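Local coordinates for protein aminotransferase (Psychrobacter arcticus 273-4, PDB 3IF2) that probably transfers amino groups between amino acids and keto acids, perhaps valine and pyruvate, as a pyridoxal 5'-phosphate-dependent enzyme of aminotransferase class I and II, at residues N41-F52 and L274-M282; F88-H99 and A316-K326. One frame throughout, in Å; residues are numbered along the deposited sequence.

Contact 1: N41-F52 and L274-M282; sequences NPAKIDAVNELF and LSKIGLPGM. With PLP (pyridoxal-5'-phosphate), chain C.
The cofactor loop of a class I/II aminotransferase, running from strand 268-273 to strand 285-288, is backed here by P42 and by F52 and V48 of helix 46-60. The F52 ring receives L279 CD2 over one face, 3.7 Å from the ring centroid and 21° off the normal, a CH-pi contact displaced toward the rim. At the ring edge, F52 CZ meets I277 O at 3.7 Å. V48 reaches the same carbonyl: with CG1 anti to the backbone N (chi1 177°), that methyl comes 3.5 Å from I277 O. G278 ends the type I turn begun at S275, at a positive phi (122°), and its backbone, bare of any side chain, passes close to V48 and F52. One water bridges the two segments, donating to N49 OD1 and to G278 O, both at 2.8 Å. P42 lays its ring on the turn, CG 3.5 Å from S275 O and CD 4.0 Å from P280 CG. Beside it, N41 OD1 accepts from Y79 N of the second subunit, a neighbour whose own hydroxyl bonds to this PLP. S275 OG donates to phosphate O3P (2.6 Å) and K276 NZ to aldehyde oxygen O4A (2.7 Å). R283, S273 and S115 also bond to PLP. K276 probably corresponds to the Schiff-base lysine of this family, yet the modelled cofactor keeps its aldehyde oxygen. Apolar contacts and one water-mediated link thus join the loop to 41-52, while the side chains of S275 and K276 reach the cofactor.

Contact 2: F88-H99 and A316-K326; sequences FIDALVGFFNRH and ATPLVANDRIK
H99, F95 and R98 present their flat groups from helix 88-99 to segment 316-326. The imidazole of H99 has R98 CB over one face and K326 CD over the opposite one, the latter a CH-pi contact 4.2 Å from the ring centroid; D323 lies at its edge. F95 carries H99 CD2 over the centre of one face, while its CE2 meets I325 CG2 at 4.0 Å. The guanidinium of R98 is covered on one face by F95 CA and takes D323 OD1 and V320 O at its edge. R98 NH2 donates a nearly straight hydrogen bond (2.7 Å, 177°), part of a salt bridge, to D323 OD1 and a weak one to V320 O. H99 NE2 donates to the same D323 OD1 at 3.0 Å; the two donors come from opposite faces, each well out of the carboxylate plane. Deeper in, V320 is a knob in the hole formed by F88, A91, L92 and F95. Its CG1, anti to the backbone N (chi1 168°), presses to 3.4 Å from F95 CB, whereas CG2 faces F88 and L92. F88 CE1 rests 3.5 Å from A316 CB, and T317 OG1, bonded to A313 O, meets F88 CD1 obliquely. The two donors would probably stabilise D323 as a carboxylate, tying the break between helices 311-321 and 324-351 to helix 86-100 beside an apolar seam.

Overall arrangement
Contact 1 is buried and borders the cofactor and the second subunit; contact 2, about 17 Å away between centres, runs from a buried apolar end to a partly exposed, charged outer end, and no other chain of the assembly touches its segments. They meet directly: I277 packs on I325, L274 on A316, and L51 on L319 and R324. Segment 316-326 therefore touches both the cofactor loop and helix 86-100, and helix 46-60 leans on it too. Contact 1 has no direct hydrogen bond between its segments, with S275 and K276 reaching PLP and N41 the second subunit, whereas contact 2 closes its outer end with a salt bridge and a histidine-carboxylate bond.

Contact 1: N41-F52 and L274-M282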
loop_
_atom_site.group_PDB
_atom_site.type_symbol
_atom_site.label_atom_id
_atom_site.label_comp_id
_atom_site.label_asym_id
_atom_site.label_seq_id
_atom_site.Cartn_x
_atom_site.Cartn_y
_atom_site.Cartn_z
ATOM N N ASN A 41 -18.111 -3.949 -2.712
ATOM C CA ASN A 41 -17.508 -4.297 -4.005
ATOM C C ASN A 41 -18.446 -3.814 -5.106
ATOM O O ASN A 41 -19.652 -4.045 -4.986
ATOM C CB ASN A 41 -17.280 -5.824 -4.147
ATOM C CG ASN A 41 -16.185 -6.180 -5.206
ATOM O OD1 ASN A 41 -14.985 -6.028 -4.950
ATOM N ND2 ASN A 41 -16.604 -6.679 -6.376
ATOM N N PRO A 42 -17.926 -3.147 -6.172
ATOM C CA PRO A 42 -18.807 -2.754 -7.316
ATOM C C PRO A 42 -19.350 -3.954 -8.091
ATOM O O PRO A 42 -18.779 -5.035 -8.020
ATOM C CB PRO A 42 -17.854 -1.995 -8.227
ATOM C CG PRO A 42 -16.525 -2.687 -7.981
ATOM C CD PRO A 42 -16.513 -2.836 -6.485
ATOM N N ALA A 43 -20.424 -3.733 -8.841
ATOM C CA ALA A 43 -21.110 -4.778 -9.649
ATOM C C ALA A 43 -20.260 -5.324 -10.796
ATOM O O ALA A 43 -19.290 -4.692 -11.176
ATOM C CB ALA A 43 -22.398 -4.203 -10.235
ATOM N N LYS A 44 -20.648 -6.485 -11.338
ATOM C CA LYS A 44 -20.003 -7.087 -12.526
ATOM C C LYS A 44 -20.784 -6.617 -13.759
ATOM O O LYS A 44 -21.795 -7.223 -14.115
ATOM C CB LYS A 44 -19.986 -8.634 -12.456
ATOM N N ILE A 45 -20.340 -5.523 -14.390
ATOM C CA ILE A 45 -21.031 -4.957 -15.581
ATOM C C ILE A 45 -20.347 -5.470 -16.862
ATOM O O ILE A 45 -19.232 -5.081 -17.185
ATOM C CB ILE A 45 -21.074 -3.419 -15.525
ATOM C CG1 ILE A 45 -21.611 -2.935 -14.139
ATOM C CG2 ILE A 45 -21.934 -2.912 -16.649
ATOM C CD1 ILE A 45 -21.643 -1.414 -13.963
ATOM N N ASP A 46 -21.008 -6.368 -17.577
ATOM C CA ASP A 46 -20.410 -7.018 -18.779
ATOM C C ASP A 46 -19.752 -6.066 -19.768
ATOM O O ASP A 46 -18.646 -6.354 -20.241
ATOM C CB ASP A 46 -21.448 -7.898 -19.526
ATOM C CG ASP A 46 -21.913 -9.126 -18.711
ATOM O OD1 ASP A 46 -21.211 -9.533 -17.761
ATOM O OD2 ASP A 46 -22.983 -9.696 -19.029
ATOM N N ALA A 47 -20.406 -4.935 -20.053
ATOM C CA ALA A 47 -19.879 -3.965 -21.020
ATOM C C ALA A 47 -18.551 -3.373 -20.550
ATOM O O ALA A 47 -17.692 -3.119 -21.376
ATOM C CB ALA A 47 -20.877 -2.870 -21.329
ATOM N N VAL A 48 -18.393 -3.201 -19.230
ATOM C CA VAL A 48 -17.180 -2.668 -18.622
ATOM C C VAL A 48 -16.020 -3.662 -18.725
ATOM O O VAL A 48 -14.906 -3.290 -19.072
ATOM C CB VAL A 48 -17.392 -2.280 -17.109
ATOM C CG1 VAL A 48 -16.089 -1.794 -16.490
ATOM C CG2 VAL A 48 -18.483 -1.212 -16.953
ATOM N N ASN A 49 -16.295 -4.913 -18.387
ATOM C CA ASN A 49 -15.297 -5.963 -18.447
ATOM C C ASN A 49 -14.833 -6.303 -19.863
ATOM O O ASN A 49 -13.655 -6.674 -20.057
ATOM C CB ASN A 49 -15.787 -7.182 -17.676
ATOM C CG ASN A 49 -15.872 -6.905 -16.169
ATOM O OD1 ASN A 49 -15.138 -6.072 -15.643
ATOM N ND2 ASN A 49 -16.783 -7.597 -15.485
ATOM N N GLU A 50 -15.733 -6.183 -20.841
ATOM C CA GLU A 50 -15.358 -6.329 -22.248
ATOM C C GLU A 50 -14.326 -5.275 -22.649
ATOM O O GLU A 50 -13.344 -5.618 -23.329
ATOM C CB GLU A 50 -16.589 -6.252 -23.161
ATOM C CG GLU A 50 -17.362 -7.556 -23.193
ATOM C CD GLU A 50 -18.845 -7.415 -23.500
ATOM O OE1 GLU A 50 -19.324 -6.326 -23.910
ATOM O OE2 GLU A 50 -19.541 -8.438 -23.300
ATOM N N LEU A 51 -14.553 -4.011 -22.256
ATOM C CA LEU A 51 -13.592 -2.936 -22.559
ATOM C C LEU A 51 -12.247 -3.156 -21.840
ATOM O O LEU A 51 -11.179 -2.957 -22.432
ATOM C CB LEU A 51 -14.153 -1.559 -22.221
ATOM C CG LEU A 51 -13.241 -0.321 -22.394
ATOM C CD1 LEU A 51 -12.534 -0.258 -23.765
ATOM C CD2 LEU A 51 -14.063 0.931 -22.134
ATOM N N PHE A 52 -12.325 -3.547 -20.568
ATOM C CA PHE A 52 -11.151 -3.880 -19.798
ATOM C C PHE A 52 -10.363 -5.037 -20.410
ATOM O O PHE A 52 -9.138 -4.934 -20.510
ATOM C CB PHE A 52 -11.480 -4.185 -18.315
ATOM C CG PHE A 52 -11.931 -2.973 -17.487
ATOM C CD1 PHE A 52 -11.559 -1.639 -17.800
ATOM C CD2 PHE A 52 -12.632 -3.191 -16.307
ATOM C CE1 PHE A 52 -11.972 -0.569 -17.008
ATOM C CE2 PHE A 52 -13.028 -2.111 -15.502
ATOM C CZ PHE A 52 -12.691 -0.797 -15.860
ATOM N N LEU A 274 -9.933 4.210 -9.011
ATOM C CA LEU A 274 -10.285 3.297 -10.111
ATOM C C LEU A 274 -11.115 2.103 -9.599
ATOM O O LEU A 274 -11.539 1.257 -10.389
ATOM C CB LEU A 274 -9.032 2.788 -10.835
ATOM C CG LEU A 274 -8.127 3.785 -11.558
ATOM C CD1 LEU A 274 -6.998 3.014 -12.311
ATOM C CD2 LEU A 274 -8.945 4.639 -12.507
ATOM N N SER A 275 -11.372 2.041 -8.291
ATOM C CA SER A 275 -12.123 0.922 -7.699
ATOM C C SER A 275 -13.576 0.839 -8.164
ATOM O O SER A 275 -14.045 -0.223 -8.591
ATOM C CB SER A 275 -12.076 0.998 -6.172
ATOM O OG SER A 275 -10.748 0.932 -5.726
ATOM N N LYS A 276 -14.246 1.977 -8.168
ATOM C CA LYS A 276 -15.678 1.998 -8.478
ATOM C C LYS A 276 -16.033 2.115 -9.950
ATOM O O LYS A 276 -17.213 2.086 -10.292
ATOM C CB LYS A 276 -16.383 2.991 -7.553
ATOM C CG LYS A 276 -15.991 2.814 -6.032
ATOM C CD LYS A 276 -16.357 1.438 -5.424
ATOM C CE LYS A 276 -15.720 1.206 -4.057
ATOM N NZ LYS A 276 -15.820 2.387 -3.172
ATOM N N ILE A 277 -15.021 2.224 -10.824
ATOM C CA ILE A 277 -15.236 2.080 -12.260
ATOM C C ILE A 277 -15.186 0.587 -12.591
ATOM O O ILE A 277 -15.531 0.221 -13.706
ATOM C CB ILE A 277 -14.273 2.931 -13.194
ATOM C CG1 ILE A 277 -12.816 2.434 -13.227
ATOM C CG2 ILE A 277 -14.289 4.376 -12.764
ATOM C CD1 ILE A 277 -11.940 3.158 -14.269
ATOM N N GLY A 278 -14.726 -0.243 -11.642
ATOM C CA GLY A 278 -14.629 -1.695 -11.767
ATOM C C GLY A 278 -13.257 -2.338 -11.583
ATOM O O GLY A 278 -13.132 -3.513 -11.883
ATOM N N LEU A 279 -12.240 -1.612 -11.084
ATOM C CA LEU A 279 -10.865 -2.156 -10.888
ATOM C C LEU A 279 -10.372 -2.106 -9.426
ATOM O O LEU A 279 -9.206 -1.740 -9.173
ATOM C CB LEU A 279 -9.875 -1.414 -11.796
ATOM C CG LEU A 279 -10.141 -1.398 -13.306
ATOM C CD1 LEU A 279 -9.223 -0.388 -14.012
ATOM C CD2 LEU A 279 -10.007 -2.806 -13.894
ATOM N N PRO A 280 -11.230 -2.524 -8.454
ATOM C CA PRO A 280 -10.826 -2.433 -7.059
ATOM C C PRO A 280 -9.658 -3.334 -6.698
ATOM O O PRO A 280 -8.897 -2.988 -5.792
ATOM C CB PRO A 280 -12.084 -2.861 -6.311
ATOM C CG PRO A 280 -12.693 -3.856 -7.205
ATOM C CD PRO A 280 -12.505 -3.263 -8.566
ATOM N N GLY A 281 -9.508 -4.449 -7.412
ATOM C CA GLY A 281 -8.428 -5.392 -7.175
ATOM C C GLY A 281 -7.047 -4.852 -7.472
ATOM O O GLY A 281 -6.064 -5.359 -6.941
HETATM N N MSE A 282 -6.994 -3.819 -8.315
HETATM C CA MSE A 282 -5.754 -3.141 -8.692
HETATM C C MSE A 282 -5.243 -2.112 -7.679
HETATM O O MSE A 282 -4.067 -1.753 -7.755
HETATM C CB MSE A 282 -5.943 -2.423 -10.022
HETATM C CG MSE A 282 -6.381 -3.285 -11.198
HETATM SE SE MSE A 282 -5.146 -4.712 -11.596
HETATM C CE MSE A 282 -5.446 -4.541 -13.514
HETATM N N1 PLP C . -14.396 6.407 -0.539
HETATM C C2 PLP C . -15.660 5.889 -0.355
HETATM C C2A PLP C . -16.786 6.856 -0.168
HETATM C C3 PLP C . -15.855 4.489 -0.364
HETATM O O3 PLP C . -17.094 3.932 -0.190
HETATM C C4 PLP C . -14.747 3.625 -0.535
HETATM C C4A PLP C . -14.971 2.142 -0.261
HETATM O O4A PLP C . -14.573 1.271 -1.044
HETATM C C5 PLP C . -13.442 4.193 -0.719
HETATM C C6 PLP C . -13.309 5.594 -0.716
HETATM C C5A PLP C . -12.162 3.348 -0.872
HETATM O O4P PLP C . -11.884 2.967 -2.203
HETATM P P PLP C . -10.452 2.365 -2.606
HETATM O O1P PLP C . -9.368 2.229 -1.564
HETATM O O2P PLP C . -10.009 3.344 -3.640
HETATM O O3P PLP C . -10.742 1.025 -3.156
HETATM O O HOH W 1 -15.307 -4.732 -13.224
#

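Contact 2: F88-H99 and A316-K326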
loop_
_atom_site.group_PDB
_atom_site.type_symbol
_atom_site.label_atom_id
_atom_site.label_comp_id
_atom_site.label_asym_id
_atom_site.label_seq_id
_atom_site.Cartn_x
_atom_site.Cartn_y
_atom_site.Cartn_z
ATOM N N PHE A 88 0.564 7.666 -16.645
ATOM C CA PHE A 88 -0.809 7.825 -16.116
ATOM C C PHE A 88 -1.057 9.247 -15.559
ATOM O O PHE A 88 -2.107 9.837 -15.836
ATOM C CB PHE A 88 -1.114 6.741 -15.059
ATOM C CG PHE A 88 -2.561 6.686 -14.606
ATOM C CD1 PHE A 88 -3.618 6.652 -15.538
ATOM C CD2 PHE A 88 -2.867 6.551 -13.257
ATOM C CE1 PHE A 88 -4.937 6.540 -15.131
ATOM C CE2 PHE A 88 -4.171 6.431 -12.826
ATOM C CZ PHE A 88 -5.227 6.429 -13.756
ATOM N N ILE A 89 -0.090 9.790 -14.809
ATOM C CA ILE A 89 -0.190 11.164 -14.304
ATOM C C ILE A 89 -0.285 12.176 -15.466
ATOM O O ILE A 89 -1.130 13.067 -15.408
ATOM C CB ILE A 89 0.990 11.541 -13.304
ATOM C CG1 ILE A 89 0.794 10.826 -11.950
ATOM C CG2 ILE A 89 1.117 13.080 -13.105
ATOM C CD1 ILE A 89 2.018 10.869 -11.069
ATOM N N ASP A 90 0.563 12.038 -16.493
ATOM C CA ASP A 90 0.528 12.951 -17.667
ATOM C C ASP A 90 -0.823 12.882 -18.381
ATOM O O ASP A 90 -1.372 13.920 -18.746
ATOM C CB ASP A 90 1.651 12.676 -18.687
ATOM C CG ASP A 90 3.039 12.983 -18.160
ATOM O OD1 ASP A 90 3.242 13.937 -17.367
ATOM O OD2 ASP A 90 3.962 12.259 -18.582
ATOM N N ALA A 91 -1.349 11.666 -18.557
ATOM C CA ALA A 91 -2.680 11.455 -19.153
ATOM C C ALA A 91 -3.771 12.173 -18.333
ATOM O O ALA A 91 -4.612 12.883 -18.898
ATOM C CB ALA A 91 -2.988 9.971 -19.256
ATOM N N LEU A 92 -3.711 11.988 -17.010
ATOM C CA LEU A 92 -4.629 12.637 -16.057
ATOM C C LEU A 92 -4.538 14.172 -16.103
ATOM O O LEU A 92 -5.572 14.843 -16.101
ATOM C CB LEU A 92 -4.418 12.106 -14.620
ATOM C CG LEU A 92 -4.879 10.664 -14.322
ATOM C CD1 LEU A 92 -4.328 10.176 -12.981
ATOM C CD2 LEU A 92 -6.416 10.540 -14.389
ATOM N N VAL A 93 -3.317 14.708 -16.184
ATOM C CA VAL A 93 -3.086 16.157 -16.340
ATOM C C VAL A 93 -3.837 16.669 -17.570
ATOM O O VAL A 93 -4.648 17.589 -17.467
ATOM C CB VAL A 93 -1.563 16.500 -16.474
ATOM C CG1 VAL A 93 -1.346 17.928 -16.967
ATOM C CG2 VAL A 93 -0.825 16.254 -15.140
ATOM N N GLY A 94 -3.565 16.052 -18.722
ATOM C CA GLY A 94 -4.237 16.405 -19.979
ATOM C C GLY A 94 -5.753 16.334 -19.875
ATOM O O GLY A 94 -6.457 17.289 -20.229
ATOM N N PHE A 95 -6.236 15.209 -19.349
ATOM C CA PHE A 95 -7.669 14.923 -19.128
ATOM C C PHE A 95 -8.407 15.972 -18.267
ATOM O O PHE A 95 -9.461 16.485 -18.691
ATOM C CB PHE A 95 -7.810 13.525 -18.505
ATOM C CG PHE A 95 -9.223 13.098 -18.242
ATOM C CD1 PHE A 95 -9.826 13.377 -17.013
ATOM C CD2 PHE A 95 -9.945 12.400 -19.207
ATOM C CE1 PHE A 95 -11.131 12.997 -16.759
ATOM C CE2 PHE A 95 -11.248 12.005 -18.967
ATOM C CZ PHE A 95 -11.852 12.316 -17.739
ATOM N N PHE A 96 -7.878 16.275 -17.072
ATOM C CA PHE A 96 -8.492 17.295 -16.217
ATOM C C PHE A 96 -8.431 18.698 -16.834
ATOM O O PHE A 96 -9.408 19.466 -16.722
ATOM C CB PHE A 96 -7.906 17.297 -14.805
ATOM C CG PHE A 96 -8.270 16.073 -13.996
ATOM C CD1 PHE A 96 -9.598 15.805 -13.681
ATOM C CD2 PHE A 96 -7.289 15.208 -13.517
ATOM C CE1 PHE A 96 -9.943 14.679 -12.938
ATOM C CE2 PHE A 96 -7.636 14.093 -12.763
ATOM C CZ PHE A 96 -8.961 13.830 -12.468
ATOM N N ASN A 97 -7.311 19.026 -17.479
ATOM C CA ASN A 97 -7.157 20.327 -18.165
ATOM C C ASN A 97 -8.102 20.484 -19.376
ATOM O O ASN A 97 -8.600 21.574 -19.606
ATOM C CB ASN A 97 -5.682 20.592 -18.564
ATOM C CG ASN A 97 -4.783 20.901 -17.368
ATOM O OD1 ASN A 97 -5.240 21.347 -16.323
ATOM N ND2 ASN A 97 -3.497 20.686 -17.534
ATOM N N ARG A 98 -8.326 19.401 -20.135
ATOM C CA ARG A 98 -9.301 19.370 -21.258
ATOM C C ARG A 98 -10.709 19.634 -20.768
ATOM O O ARG A 98 -11.430 20.433 -21.350
ATOM C CB ARG A 98 -9.387 17.980 -21.945
ATOM C CG ARG A 98 -8.320 17.630 -22.956
ATOM C CD ARG A 98 -8.755 16.459 -23.892
ATOM N NE ARG A 98 -9.024 15.157 -23.259
ATOM C CZ ARG A 98 -8.097 14.286 -22.829
ATOM N NH1 ARG A 98 -6.783 14.573 -22.844
ATOM N NH2 ARG A 98 -8.490 13.117 -22.317
ATOM N N HIS A 99 -11.094 18.910 -19.724
ATOM C CA HIS A 99 -12.455 18.948 -19.204
ATOM C C HIS A 99 -12.799 20.051 -18.180
ATOM O O HIS A 99 -13.982 20.400 -18.070
ATOM C CB HIS A 99 -12.830 17.561 -18.649
ATOM C CG HIS A 99 -12.885 16.497 -19.700
ATOM N ND1 HIS A 99 -13.818 16.513 -20.713
ATOM C CD2 HIS A 99 -12.141 15.385 -19.893
ATOM C CE1 HIS A 99 -13.643 15.460 -21.487
ATOM N NE2 HIS A 99 -12.628 14.763 -21.014
ATOM N N ALA A 316 -5.839 1.937 -17.230
ATOM C CA ALA A 316 -6.595 3.188 -17.304
ATOM C C ALA A 316 -5.994 4.275 -18.172
ATOM O O ALA A 316 -6.750 5.105 -18.701
ATOM C CB ALA A 316 -6.867 3.722 -15.902
ATOM N N THR A 317 -4.667 4.261 -18.339
ATOM C CA THR A 317 -3.944 5.293 -19.122
ATOM C C THR A 317 -4.541 5.551 -20.524
ATOM O O THR A 317 -4.905 6.685 -20.795
ATOM C CB THR A 317 -2.404 5.022 -19.157
ATOM O OG1 THR A 317 -1.881 5.153 -17.831
ATOM C CG2 THR A 317 -1.655 5.978 -20.090
ATOM N N PRO A 318 -4.679 4.507 -21.383
ATOM C CA PRO A 318 -5.264 4.738 -22.697
ATOM C C PRO A 318 -6.737 5.142 -22.672
ATOM O O PRO A 318 -7.148 5.906 -23.538
ATOM C CB PRO A 318 -5.062 3.395 -23.431
ATOM C CG PRO A 318 -4.878 2.396 -22.363
ATOM C CD PRO A 318 -4.132 3.141 -21.293
ATOM N N LEU A 319 -7.503 4.652 -21.699
ATOM C CA LEU A 319 -8.927 5.002 -21.564
ATOM C C LEU A 319 -9.111 6.468 -21.086
ATOM O O LEU A 319 -10.184 7.061 -21.309
ATOM C CB LEU A 319 -9.675 4.011 -20.642
ATOM C CG LEU A 319 -9.540 2.498 -20.923
ATOM C CD1 LEU A 319 -10.308 1.666 -19.909
ATOM C CD2 LEU A 319 -9.985 2.131 -22.316
ATOM N N VAL A 320 -8.094 7.034 -20.411
ATOM C CA VAL A 320 -8.090 8.465 -19.999
ATOM C C VAL A 320 -7.698 9.306 -21.229
ATOM O O VAL A 320 -8.386 10.290 -21.558
ATOM C CB VAL A 320 -7.122 8.736 -18.790
ATOM C CG1 VAL A 320 -6.905 10.214 -18.564
ATOM C CG2 VAL A 320 -7.630 8.077 -17.543
ATOM N N ALA A 321 -6.623 8.892 -21.914
ATOM C CA ALA A 321 -6.129 9.559 -23.139
ATOM C C ALA A 321 -7.201 9.804 -24.189
ATOM O O ALA A 321 -7.236 10.888 -24.787
ATOM C CB ALA A 321 -4.965 8.786 -23.773
ATOM N N ASN A 322 -8.087 8.836 -24.392
ATOM C CA ASN A 322 -9.141 8.964 -25.424
ATOM C C ASN A 322 -10.571 9.220 -24.882
ATOM O O ASN A 322 -11.552 9.023 -25.609
ATOM C CB ASN A 322 -9.099 7.718 -26.333
ATOM C CG ASN A 322 -9.597 6.448 -25.643
ATOM O OD1 ASN A 322 -10.133 6.472 -24.522
ATOM N ND2 ASN A 322 -9.442 5.336 -26.324
ATOM N N ASP A 323 -10.671 9.606 -23.606
ATOM C CA ASP A 323 -11.949 9.826 -22.900
ATOM C C ASP A 323 -12.908 8.623 -22.801
ATOM O O ASP A 323 -14.035 8.803 -22.335
ATOM C CB ASP A 323 -12.699 11.075 -23.434
ATOM C CG ASP A 323 -11.988 12.394 -23.115
ATOM O OD1 ASP A 323 -11.114 12.447 -22.218
ATOM O OD2 ASP A 323 -12.330 13.416 -23.766
ATOM N N ARG A 324 -12.481 7.407 -23.156
ATOM C CA ARG A 324 -13.378 6.244 -23.042
ATOM C C ARG A 324 -13.719 5.928 -21.592
ATOM O O ARG A 324 -14.757 5.327 -21.356
ATOM C CB ARG A 324 -12.869 4.990 -23.778
ATOM C CG ARG A 324 -12.949 5.089 -25.303
ATOM C CD ARG A 324 -12.597 3.775 -25.987
ATOM N NE ARG A 324 -13.725 2.831 -25.945
ATOM C CZ ARG A 324 -13.736 1.595 -26.473
ATOM N NH1 ARG A 324 -12.649 1.071 -27.079
ATOM N NH2 ARG A 324 -14.855 0.856 -26.371
ATOM N N ILE A 325 -12.862 6.333 -20.636
ATOM C CA ILE A 325 -13.143 6.175 -19.194
ATOM C C ILE A 325 -14.433 6.949 -18.811
ATOM O O ILE A 325 -15.260 6.435 -18.055
ATOM C CB ILE A 325 -11.886 6.538 -18.295
ATOM C CG1 ILE A 325 -12.031 5.961 -16.883
ATOM C CG2 ILE A 325 -11.604 8.032 -18.284
ATOM C CD1 ILE A 325 -10.817 6.200 -15.961
ATOM N N LYS A 326 -14.606 8.140 -19.392
ATOM C CA LYS A 326 -15.786 8.985 -19.199
ATOM C C LYS A 326 -17.034 8.384 -19.889
ATOM O O LYS A 326 -18.122 8.350 -19.294
ATOM C CB LYS A 326 -15.499 10.401 -19.725
ATOM C CG LYS A 326 -16.443 11.472 -19.228
ATOM C CD LYS A 326 -16.018 12.882 -19.699
ATOM C CE LYS A 326 -16.790 14.005 -18.981
ATOM N NZ LYS A 326 -18.268 13.821 -19.047
#